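Local coordinates for protein putative dehydrogenase (Pseudomonas fluorescens, PDB 6UUG) that acts as the flavin-dependent methanesulfinate monooxygenase MsuC, part of a two-component system in bacterial sulfur assimilation, at residues A[73-78]-A[127-132]; A[145-150]-A[164-169]; A[208-213]-A[383-388]. All coordinates share one frame; numbering follows the deposited sequence.

In the fold
The three contacts follow one another along the chain and do not touch. Interaction 1 is partly buried and lies in the helical N-terminal part, where a loop packs on helix 122-135 mainly through apolar groups. Interaction 2 belongs to the central beta region. It is also partly buried, but polar: an ion pair within 145-150 presents a carboxylate to the serine of 164-169, and a weak threonine bond adds to it. Interaction 3 is fully buried at the second subunit and joins a loop of the beta region to helix 378-386 of the C-terminal part. Its centre is about 17 Å from that of interaction 2, while interactions 1 and 3 lie on opposite sides of the chain's centre, with centres about 32 Å apart.

Interaction 1: residues A[73-78]-A[127-132]; sequences SIPTRY and PWFEQT
Tyr78 O is met by a water and by the CA-H of Glu130 where the loop meets the helix. The second is a CA-H...O contact and almost straight, with Glu130 CA 3.5 Å from Tyr78 O and an angle of 167° at the hydrogen. The water donates both to Tyr78 O and to Glu130 O, and so bridges the two backbones. No direct hydrogen bond joins the segments.

The rest of the contact is apolar and centres on Phe129. Ile74 lies over one face of its ring. Ile74 CG1 is 4.2 Å from the Phe129 ring centroid and 15° off the normal, a CH-pi contact. Ile74 CG2, anti to the backbone N, packs 3.8 Å from Phe129 CD2. Ile74 CD1 reaches past the ring to Thr132 CG2 at 3.7 Å. With an alanine here, the gap left over the ring face and beside Thr132 would probably let Phe129 turn more freely. Pro75 CD adds a contact with Phe129 CD2 at 3.8 Å.

Tyr78 CD2 comes to the edge of the Phe129 ring, near its plane. Glu130 OE2 lies at the edge of the Tyr78 ring, 4.0 Å from Tyr78 CD1, with ring and carboxylate planes 55° apart. The Tyr78 hydroxyl is hydrogen-bonded to Gln126 of helix 122-135. Thr132 OG1 donates to Trp128 O at 2.7 Å, and Thr132 N reaches that oxygen from the other face of its plane.

The loop between helices 58-67 and 85-96 is thereby laid on helix 122-135. Helix 100-119 packs beside both segments, with Leu113 against Ile74 and Arg117 against Phe129.

Interaction 2: residues A[145-150]-A[164-169]; sequences PLDTRT and KKSFCS
The Arg149 guanidinium carries Lys164 CB over one face, 3.7 Å above its plane. The Asp147 carboxylate lies at its edge, in plane, and Ser166 N is also near that plane. Asp147 forms an Asx turn: its OD1 accepts from the backbone N of Arg149. This turn precedes strand 151-154 of the antiparallel sheet in the beta region, and strand 164-165 belongs to the same sheet.

Arg149 grips the carboxylate side-on with two nitrogens. Arg149 NE reaches Asp147 OD1 at 3.0 Å and 171°. Arg149 NH2 meets the syn lone pair of Asp147 OD2 at 3.0 Å and 173°. This pairing holds the two flat groups edge to edge and limits the rotation of the carboxylate.

Asp147 CG is trans to the backbone N (chi1 -172°), which carries OD2 across to Ser166. The Ser166 hydroxyl donates to Asp147 OD2 at 3.2 Å, on the anti side. Ser166 N adds a weak bond to the same oxygen. The ammonium of Lys165 is near the carboxylate without touching it, and its positive charge probably favours the anion. The Lys164 amine turns away to Thr222. Beside the ion pair, Thr150 OG1 gives a weak hydrogen bond to Lys164 O at 3.0 Å.

Interaction 3: residues A[208-213]-A[383-388]; sequences WNNIGQ and LRTQTL
An Asx turn at Asn210 faces Thr385 of helix 378-386, where a loop of the beta region meets the C-terminal helices. Asn210 OD1 accepts from Gly212 N at 3.1 Å, nearly straight at 176° and on a lone pair in the carbonyl plane. The same oxygen lies against the methyl of Thr385, with Asn210 OD1 3.1 Å from Thr385 CG2. The two side chains come from opposite directions.

Thr385 OG1 is anti to the carbonyl carbon (chi1 -57°). There it bonds back to Arg381 O in its own helix. It is 3.4 Å from Gly212 N, at too poor an angle for a bond. Gly212, without a side chain, lets the backbone come this close to the hydroxyl. Ile211 CG1 also packs on it, 3.5 Å from Thr385 OG1.

The glutamines cross at about a right angle. Gln213 CG is 3.2 Å from Gln386 OE1. The Gln213 amide is held by Ser100 and His104. Trp208 closes the loop: its NE1 donates to Gln213 O at 2.8 Å, from above the carbonyl plane, and Asn210 CB lies over one face of its ring.

Asn210 ND2 bonds to Thr370 of the second subunit, so the loop also belongs to the subunit interface. The two segments meet by close van der Waals contact between polar residues, with no hydrogen bond between them. The Asn210 amide, the Gln213 amide and the Thr385 hydroxyl all find their hydrogen bonds with other partners, which is consistent with their burial.

Interaction 1: residues A[73-78]-A[127-132]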
loop_
_atom_site.group_PDB
_atom_site.type_symbol
_atom_site.label_atom_id
_atom_site.label_comp_id
_atom_site.label_asym_id
_atom_site.label_seq_id
_atom_site.Cartn_x
_atom_site.Cartn_y
_atom_site.Cartn_z
ATOM N N SER A 73 -11.170 -32.294 20.279
ATOM C CA SER A 73 -11.052 -32.901 18.956
ATOM C C SER A 73 -11.211 -34.419 18.967
ATOM O O SER A 73 -11.304 -35.018 17.892
ATOM C CB SER A 73 -9.697 -32.559 18.331
ATOM O OG SER A 73 -8.653 -33.131 19.083
ATOM N N ILE A 74 -11.258 -35.042 20.140
ATOM C CA ILE A 74 -11.327 -36.505 20.224
ATOM C C ILE A 74 -12.784 -36.938 20.085
ATOM O O ILE A 74 -13.656 -36.351 20.741
ATOM C CB ILE A 74 -10.720 -36.983 21.544
ATOM C CG1 ILE A 74 -9.216 -36.663 21.566
ATOM C CG2 ILE A 74 -10.955 -38.476 21.754
ATOM C CD1 ILE A 74 -8.590 -36.722 22.959
ATOM N N PRO A 75 -13.094 -37.917 19.231
ATOM C CA PRO A 75 -14.499 -38.318 19.043
ATOM C C PRO A 75 -15.115 -38.827 20.340
ATOM O O PRO A 75 -14.420 -39.251 21.265
ATOM C CB PRO A 75 -14.420 -39.426 17.985
ATOM C CG PRO A 75 -13.149 -39.089 17.197
ATOM C CD PRO A 75 -12.197 -38.598 18.281
ATOM N N THR A 76 -16.448 -38.748 20.415
ATOM C CA THR A 76 -17.125 -39.129 21.652
ATOM C C THR A 76 -16.970 -40.617 21.935
ATOM O O THR A 76 -16.999 -41.030 23.100
ATOM C CB THR A 76 -18.613 -38.750 21.605
ATOM O OG1 THR A 76 -19.249 -39.391 20.496
ATOM C CG2 THR A 76 -18.781 -37.233 21.482
ATOM N N ARG A 77 -16.782 -41.434 20.897
ATOM C CA ARG A 77 -16.619 -42.867 21.132
ATOM C C ARG A 77 -15.334 -43.214 21.870
ATOM O O ARG A 77 -15.189 -44.357 22.314
ATOM C CB ARG A 77 -16.669 -43.633 19.819
ATOM C CG ARG A 77 -15.574 -43.298 18.861
ATOM C CD ARG A 77 -15.680 -44.195 17.650
ATOM N NE ARG A 77 -15.386 -45.575 18.007
ATOM C CZ ARG A 77 -15.221 -46.555 17.127
ATOM N NH1 ARG A 77 -15.327 -46.305 15.829
ATOM N NH2 ARG A 77 -14.950 -47.785 17.545
ATOM N N TYR A 78 -14.398 -42.276 22.005
ATOM C CA TYR A 78 -13.205 -42.500 22.811
ATOM C C TYR A 78 -13.207 -41.667 24.080
ATOM O O TYR A 78 -12.191 -41.611 24.780
ATOM C CB TYR A 78 -11.945 -42.220 21.983
ATOM C CG TYR A 78 -11.938 -42.946 20.659
ATOM C CD1 TYR A 78 -11.776 -44.327 20.601
ATOM C CD2 TYR A 78 -12.132 -42.258 19.463
ATOM C CE1 TYR A 78 -11.779 -44.988 19.388
ATOM C CE2 TYR A 78 -12.135 -42.909 18.255
ATOM C CZ TYR A 78 -11.968 -44.277 18.221
ATOM O OH TYR A 78 -11.966 -44.924 17.014
ATOM N N PRO A 127 -6.030 -46.054 21.816
ATOM C CA PRO A 127 -5.679 -45.942 23.243
ATOM C C PRO A 127 -5.159 -44.567 23.628
ATOM O O PRO A 127 -5.468 -44.070 24.718
ATOM C CB PRO A 127 -4.600 -47.020 23.429
ATOM C CG PRO A 127 -4.808 -47.971 22.319
ATOM C CD PRO A 127 -5.293 -47.153 21.162
ATOM N N TRP A 128 -4.362 -43.935 22.767
ATOM C CA TRP A 128 -3.872 -42.596 23.087
ATOM C C TRP A 128 -5.022 -41.607 23.233
ATOM O O TRP A 128 -5.000 -40.759 24.135
ATOM C CB TRP A 128 -2.880 -42.129 22.022
ATOM C CG TRP A 128 -1.506 -42.711 22.210
ATOM C CD1 TRP A 128 -0.909 -43.040 23.399
ATOM C CD2 TRP A 128 -0.560 -43.029 21.183
ATOM N NE1 TRP A 128 0.353 -43.540 23.169
ATOM C CE2 TRP A 128 0.586 -43.550 21.818
ATOM C CE3 TRP A 128 -0.574 -42.930 19.787
ATOM C CZ2 TRP A 128 1.703 -43.973 21.104
ATOM C CZ3 TRP A 128 0.533 -43.344 19.081
ATOM C CH2 TRP A 128 1.662 -43.859 19.738
ATOM N N PHE A 129 -6.029 -41.699 22.356
ATOM C CA PHE A 129 -7.210 -40.839 22.463
ATOM C C PHE A 129 -7.978 -41.115 23.752
ATOM O O PHE A 129 -8.386 -40.190 24.461
ATOM C CB PHE A 129 -8.132 -41.043 21.260
ATOM C CG PHE A 129 -7.765 -40.229 20.043
ATOM C CD1 PHE A 129 -6.503 -39.681 19.907
ATOM C CD2 PHE A 129 -8.701 -40.009 19.039
ATOM C CE1 PHE A 129 -6.172 -38.922 18.774
ATOM C CE2 PHE A 129 -8.391 -39.259 17.910
ATOM C CZ PHE A 129 -7.118 -38.707 17.781
ATOM N N GLU A 130 -8.209 -42.393 24.054
ATOM C CA GLU A 130 -8.939 -42.740 25.270
ATOM C C GLU A 130 -8.223 -42.235 26.517
ATOM O O GLU A 130 -8.850 -41.652 27.408
ATOM C CB GLU A 130 -9.148 -44.255 25.331
ATOM C CG GLU A 130 -9.973 -44.793 24.184
ATOM C CD GLU A 130 -10.031 -46.316 24.164
ATOM O OE1 GLU A 130 -9.110 -46.953 24.720
ATOM O OE2 GLU A 130 -10.998 -46.871 23.596
ATOM N N GLN A 131 -6.905 -42.437 26.601
ATOM C CA GLN A 131 -6.191 -41.989 27.798
ATOM C C GLN A 131 -6.141 -40.471 27.891
ATOM O O GLN A 131 -6.210 -39.906 28.991
ATOM C CB GLN A 131 -4.782 -42.569 27.823
ATOM C CG GLN A 131 -4.739 -44.085 27.885
ATOM C CD GLN A 131 -3.324 -44.614 27.792
ATOM O OE1 GLN A 131 -2.709 -44.959 28.803
ATOM N NE2 GLN A 131 -2.789 -44.663 26.574
ATOM N N THR A 132 -6.010 -39.788 26.750
ATOM C CA THR A 132 -5.984 -38.330 26.764
ATOM C C THR A 132 -7.300 -37.759 27.273
ATOM O O THR A 132 -7.311 -36.803 28.057
ATOM C CB THR A 132 -5.674 -37.808 25.353
ATOM O OG1 THR A 132 -4.361 -38.234 24.969
ATOM C CG2 THR A 132 -5.750 -36.293 25.302
HETATM O O HOH W 1 -11.753 -42.140 27.788
#

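Interaction 2: residues A[145-150]-A[164-169]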
loop_
_atom_site.group_PDB
_atom_site.type_symbol
_atom_site.label_atom_id
_atom_site.label_comp_id
_atom_site.label_asym_id
_atom_site.label_seq_id
_atom_site.Cartn_x
_atom_site.Cartn_y
_atom_site.Cartn_z
ATOM N N PRO A 145 11.106 -30.641 11.351
ATOM C CA PRO A 145 11.726 -31.238 10.156
ATOM C C PRO A 145 12.984 -30.519 9.704
ATOM O O PRO A 145 13.817 -31.126 9.019
ATOM C CB PRO A 145 10.614 -31.144 9.101
ATOM C CG PRO A 145 9.740 -30.017 9.569
ATOM C CD PRO A 145 9.768 -30.092 11.071
ATOM N N LEU A 146 13.153 -29.248 10.066
ATOM C CA LEU A 146 14.322 -28.466 9.693
ATOM C C LEU A 146 15.381 -28.444 10.790
ATOM O O LEU A 146 16.203 -27.522 10.833
ATOM C CB LEU A 146 13.904 -27.042 9.326
ATOM C CG LEU A 146 12.820 -26.929 8.249
ATOM C CD1 LEU A 146 12.493 -25.473 7.971
ATOM C CD2 LEU A 146 13.242 -27.642 6.972
ATOM N N ASP A 147 15.367 -29.436 11.684
ATOM C CA ASP A 147 16.363 -29.564 12.755
ATOM C C ASP A 147 16.777 -31.034 12.781
ATOM O O ASP A 147 16.185 -31.846 13.498
ATOM C CB ASP A 147 15.812 -29.101 14.100
ATOM C CG ASP A 147 16.882 -29.036 15.185
ATOM O OD1 ASP A 147 17.927 -29.712 15.052
ATOM O OD2 ASP A 147 16.676 -28.309 16.180
ATOM N N THR A 148 17.806 -31.363 12.002
ATOM C CA THR A 148 18.269 -32.732 11.847
ATOM C C THR A 148 19.338 -33.117 12.869
ATOM O O THR A 148 20.069 -34.090 12.648
ATOM C CB THR A 148 18.792 -32.947 10.424
ATOM O OG1 THR A 148 19.882 -32.052 10.180
ATOM C CG2 THR A 148 17.689 -32.677 9.406
ATOM N N ARG A 149 19.433 -32.389 13.987
ATOM C CA ARG A 149 20.424 -32.691 15.015
ATOM C C ARG A 149 20.065 -33.904 15.865
ATOM O O ARG A 149 20.939 -34.440 16.553
ATOM C CB ARG A 149 20.629 -31.485 15.934
ATOM C CG ARG A 149 21.394 -30.331 15.310
ATOM C CD ARG A 149 21.546 -29.194 16.310
ATOM N NE ARG A 149 20.251 -28.663 16.725
ATOM C CZ ARG A 149 20.066 -27.881 17.784
ATOM N NH1 ARG A 149 21.096 -27.538 18.549
ATOM N NH2 ARG A 149 18.847 -27.451 18.084
ATOM N N THR A 150 18.810 -34.343 15.859
ATOM C CA THR A 150 18.409 -35.540 16.585
ATOM C C THR A 150 18.387 -36.723 15.626
ATOM O O THR A 150 17.741 -36.663 14.577
ATOM C CB THR A 150 17.039 -35.354 17.240
ATOM O OG1 THR A 150 17.128 -34.311 18.216
ATOM C CG2 THR A 150 16.605 -36.632 17.937
ATOM N N LYS A 164 19.951 -32.861 19.896
ATOM C CA LYS A 164 19.300 -31.667 20.410
ATOM C C LYS A 164 18.201 -31.216 19.457
ATOM O O LYS A 164 18.220 -31.540 18.266
ATOM C CB LYS A 164 20.319 -30.540 20.633
ATOM C CG LYS A 164 21.342 -30.871 21.709
ATOM C CD LYS A 164 22.323 -29.737 21.933
ATOM C CE LYS A 164 23.288 -30.071 23.065
ATOM N NZ LYS A 164 22.580 -30.317 24.356
ATOM N N LYS A 165 17.225 -30.491 20.006
ATOM C CA LYS A 165 16.112 -29.962 19.230
ATOM C C LYS A 165 15.744 -28.586 19.758
ATOM O O LYS A 165 15.921 -28.288 20.941
ATOM C CB LYS A 165 14.875 -30.879 19.280
ATOM C CG LYS A 165 15.030 -32.179 18.516
ATOM C CD LYS A 165 13.698 -32.878 18.263
ATOM C CE LYS A 165 13.487 -33.081 16.767
ATOM N NZ LYS A 165 13.554 -31.786 16.018
ATOM N N SER A 166 15.231 -27.746 18.865
ATOM C CA SER A 166 14.754 -26.417 19.217
ATOM C C SER A 166 13.333 -26.245 18.694
ATOM O O SER A 166 12.808 -27.097 17.969
ATOM C CB SER A 166 15.677 -25.328 18.656
ATOM O OG SER A 166 15.778 -25.434 17.248
ATOM N N PHE A 167 12.712 -25.125 19.077
ATOM C CA PHE A 167 11.328 -24.814 18.713
ATOM C C PHE A 167 10.378 -25.901 19.215
ATOM O O PHE A 167 9.574 -26.459 18.462
ATOM C CB PHE A 167 11.183 -24.606 17.201
ATOM N N CYS A 168 10.477 -26.199 20.506
ATOM C CA CYS A 168 9.696 -27.274 21.121
ATOM C C CYS A 168 8.430 -26.723 21.779
ATOM O O CYS A 168 8.231 -26.822 22.992
ATOM C CB CYS A 168 10.558 -28.035 22.121
ATOM S SG CYS A 168 11.883 -28.973 21.340
ATOM N N SER A 169 7.555 -26.157 20.943
ATOM C CA SER A 169 6.395 -25.413 21.417
ATOM C C SER A 169 5.589 -26.212 22.438
ATOM O O SER A 169 5.018 -27.261 22.113
ATOM C CB SER A 169 5.511 -25.003 20.234
ATOM O OG SER A 169 6.255 -24.260 19.279
#

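Interaction 3: residues A[208-213]-A[383-388]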
loop_
_atom_site.group_PDB
_atom_site.type_symbol
_atom_site.label_atom_id
_atom_site.label_comp_id
_atom_site.label_asym_id
_atom_site.label_seq_id
_atom_site.Cartn_x
_atom_site.Cartn_y
_atom_site.Cartn_z
ATOM N N TRP A 208 13.109 -20.665 26.145
ATOM C CA TRP A 208 12.366 -19.872 25.174
ATOM C C TRP A 208 12.328 -18.406 25.589
ATOM O O TRP A 208 11.809 -18.063 26.657
ATOM C CB TRP A 208 10.952 -20.430 25.035
ATOM C CG TRP A 208 10.088 -19.658 24.090
ATOM C CD1 TRP A 208 8.920 -19.007 24.389
ATOM C CD2 TRP A 208 10.316 -19.452 22.687
ATOM N NE1 TRP A 208 8.408 -18.411 23.256
ATOM C CE2 TRP A 208 9.245 -18.670 22.200
ATOM C CE3 TRP A 208 11.322 -19.848 21.797
ATOM C CZ2 TRP A 208 9.148 -18.288 20.859
ATOM C CZ3 TRP A 208 11.225 -19.465 20.466
ATOM C CH2 TRP A 208 10.148 -18.689 20.011
ATOM N N ASN A 209 12.880 -17.543 24.735
ATOM C CA ASN A 209 12.995 -16.117 25.039
ATOM C C ASN A 209 12.837 -15.363 23.719
ATOM O O ASN A 209 13.802 -15.218 22.961
ATOM C CB ASN A 209 14.330 -15.815 25.712
ATOM C CG ASN A 209 14.320 -14.505 26.477
ATOM O OD1 ASN A 209 13.270 -14.033 26.924
ATOM N ND2 ASN A 209 15.498 -13.908 26.634
ATOM N N ASN A 210 11.623 -14.884 23.456
ATOM C CA ASN A 210 11.276 -14.306 22.166
ATOM C C ASN A 210 10.478 -13.027 22.396
ATOM O O ASN A 210 9.939 -12.811 23.484
ATOM C CB ASN A 210 10.489 -15.323 21.338
ATOM C CG ASN A 210 10.448 -14.981 19.874
ATOM O OD1 ASN A 210 9.730 -14.068 19.469
ATOM N ND2 ASN A 210 11.200 -15.725 19.060
ATOM N N ILE A 211 10.420 -12.161 21.374
ATOM C CA ILE A 211 9.699 -10.898 21.556
ATOM C C ILE A 211 8.192 -11.120 21.554
ATOM O O ILE A 211 7.441 -10.312 22.118
ATOM C CB ILE A 211 10.099 -9.849 20.499
ATOM C CG1 ILE A 211 9.742 -10.340 19.091
ATOM C CG2 ILE A 211 11.580 -9.481 20.649
ATOM C CD1 ILE A 211 9.352 -9.233 18.122
ATOM N N GLY A 212 7.720 -12.204 20.920
ATOM C CA GLY A 212 6.318 -12.557 20.943
ATOM C C GLY A 212 6.150 -14.028 21.288
ATOM O O GLY A 212 7.126 -14.778 21.392
ATOM N N GLN A 213 4.884 -14.434 21.451
ATOM C CA GLN A 213 4.555 -15.816 21.820
ATOM C C GLN A 213 5.318 -16.255 23.067
ATOM O O GLN A 213 5.856 -17.365 23.131
ATOM C CB GLN A 213 4.834 -16.775 20.660
ATOM C CG GLN A 213 3.972 -16.535 19.438
ATOM C CD GLN A 213 2.486 -16.585 19.748
ATOM O OE1 GLN A 213 1.888 -15.578 20.124
ATOM N NE2 GLN A 213 1.881 -17.764 19.592
ATOM N N LEU A 383 1.969 -11.326 16.458
ATOM C CA LEU A 383 1.715 -11.637 15.060
ATOM C C LEU A 383 2.977 -11.467 14.228
ATOM O O LEU A 383 3.235 -12.256 13.320
ATOM C CB LEU A 383 0.582 -10.755 14.532
ATOM C CG LEU A 383 -0.017 -11.095 13.177
ATOM C CD1 LEU A 383 -0.482 -12.538 13.152
ATOM C CD2 LEU A 383 -1.189 -10.147 12.915
ATOM N N ARG A 384 3.794 -10.454 14.531
ATOM C CA ARG A 384 5.044 -10.295 13.789
ATOM C C ARG A 384 5.926 -11.527 13.915
ATOM O O ARG A 384 6.568 -11.938 12.940
ATOM C CB ARG A 384 5.817 -9.061 14.287
ATOM C CG ARG A 384 7.220 -8.856 13.662
ATOM C CD ARG A 384 7.149 -8.391 12.207
ATOM N NE ARG A 384 6.734 -9.487 11.319
ATOM C CZ ARG A 384 6.552 -9.391 10.008
ATOM N NH1 ARG A 384 6.097 -10.453 9.321
ATOM N NH2 ARG A 384 6.798 -8.248 9.373
ATOM N N THR A 385 6.010 -12.093 15.120
ATOM C CA THR A 385 6.855 -13.261 15.355
ATOM C C THR A 385 6.327 -14.476 14.599
ATOM O O THR A 385 7.085 -15.203 13.942
ATOM C CB THR A 385 6.914 -13.568 16.862
ATOM O OG1 THR A 385 7.400 -12.424 17.577
ATOM C CG2 THR A 385 7.827 -14.748 17.130
ATOM N N GLN A 386 5.029 -14.712 14.684
ATOM C CA GLN A 386 4.489 -15.969 14.171
ATOM C C GLN A 386 4.291 -15.973 12.661
ATOM O O GLN A 386 4.139 -17.051 12.075
ATOM C CB GLN A 386 3.167 -16.287 14.854
ATOM C CG GLN A 386 3.332 -16.970 16.199
ATOM C CD GLN A 386 4.320 -18.154 16.158
ATOM O OE1 GLN A 386 5.201 -18.274 17.012
ATOM N NE2 GLN A 386 4.175 -19.017 15.159
ATOM N N THR A 387 4.274 -14.811 12.015
ATOM C CA THR A 387 4.128 -14.781 10.565
ATOM C C THR A 387 5.439 -15.036 9.829
ATOM O O THR A 387 5.414 -15.126 8.598
ATOM C CB THR A 387 3.552 -13.439 10.100
ATOM O OG1 THR A 387 4.335 -12.378 10.651
ATOM C CG2 THR A 387 2.100 -13.262 10.530
ATOM N N LEU A 388 6.571 -15.183 10.538
ATOM C CA LEU A 388 7.872 -15.341 9.896
ATOM C C LEU A 388 8.310 -16.786 9.707
ATOM O O LEU A 388 9.251 -17.034 8.941
ATOM C CB LEU A 388 8.956 -14.644 10.714
ATOM C CG LEU A 388 8.796 -13.137 10.855
ATOM C CD1 LEU A 388 9.853 -12.594 11.824
ATOM C CD2 LEU A 388 8.887 -12.485 9.487
#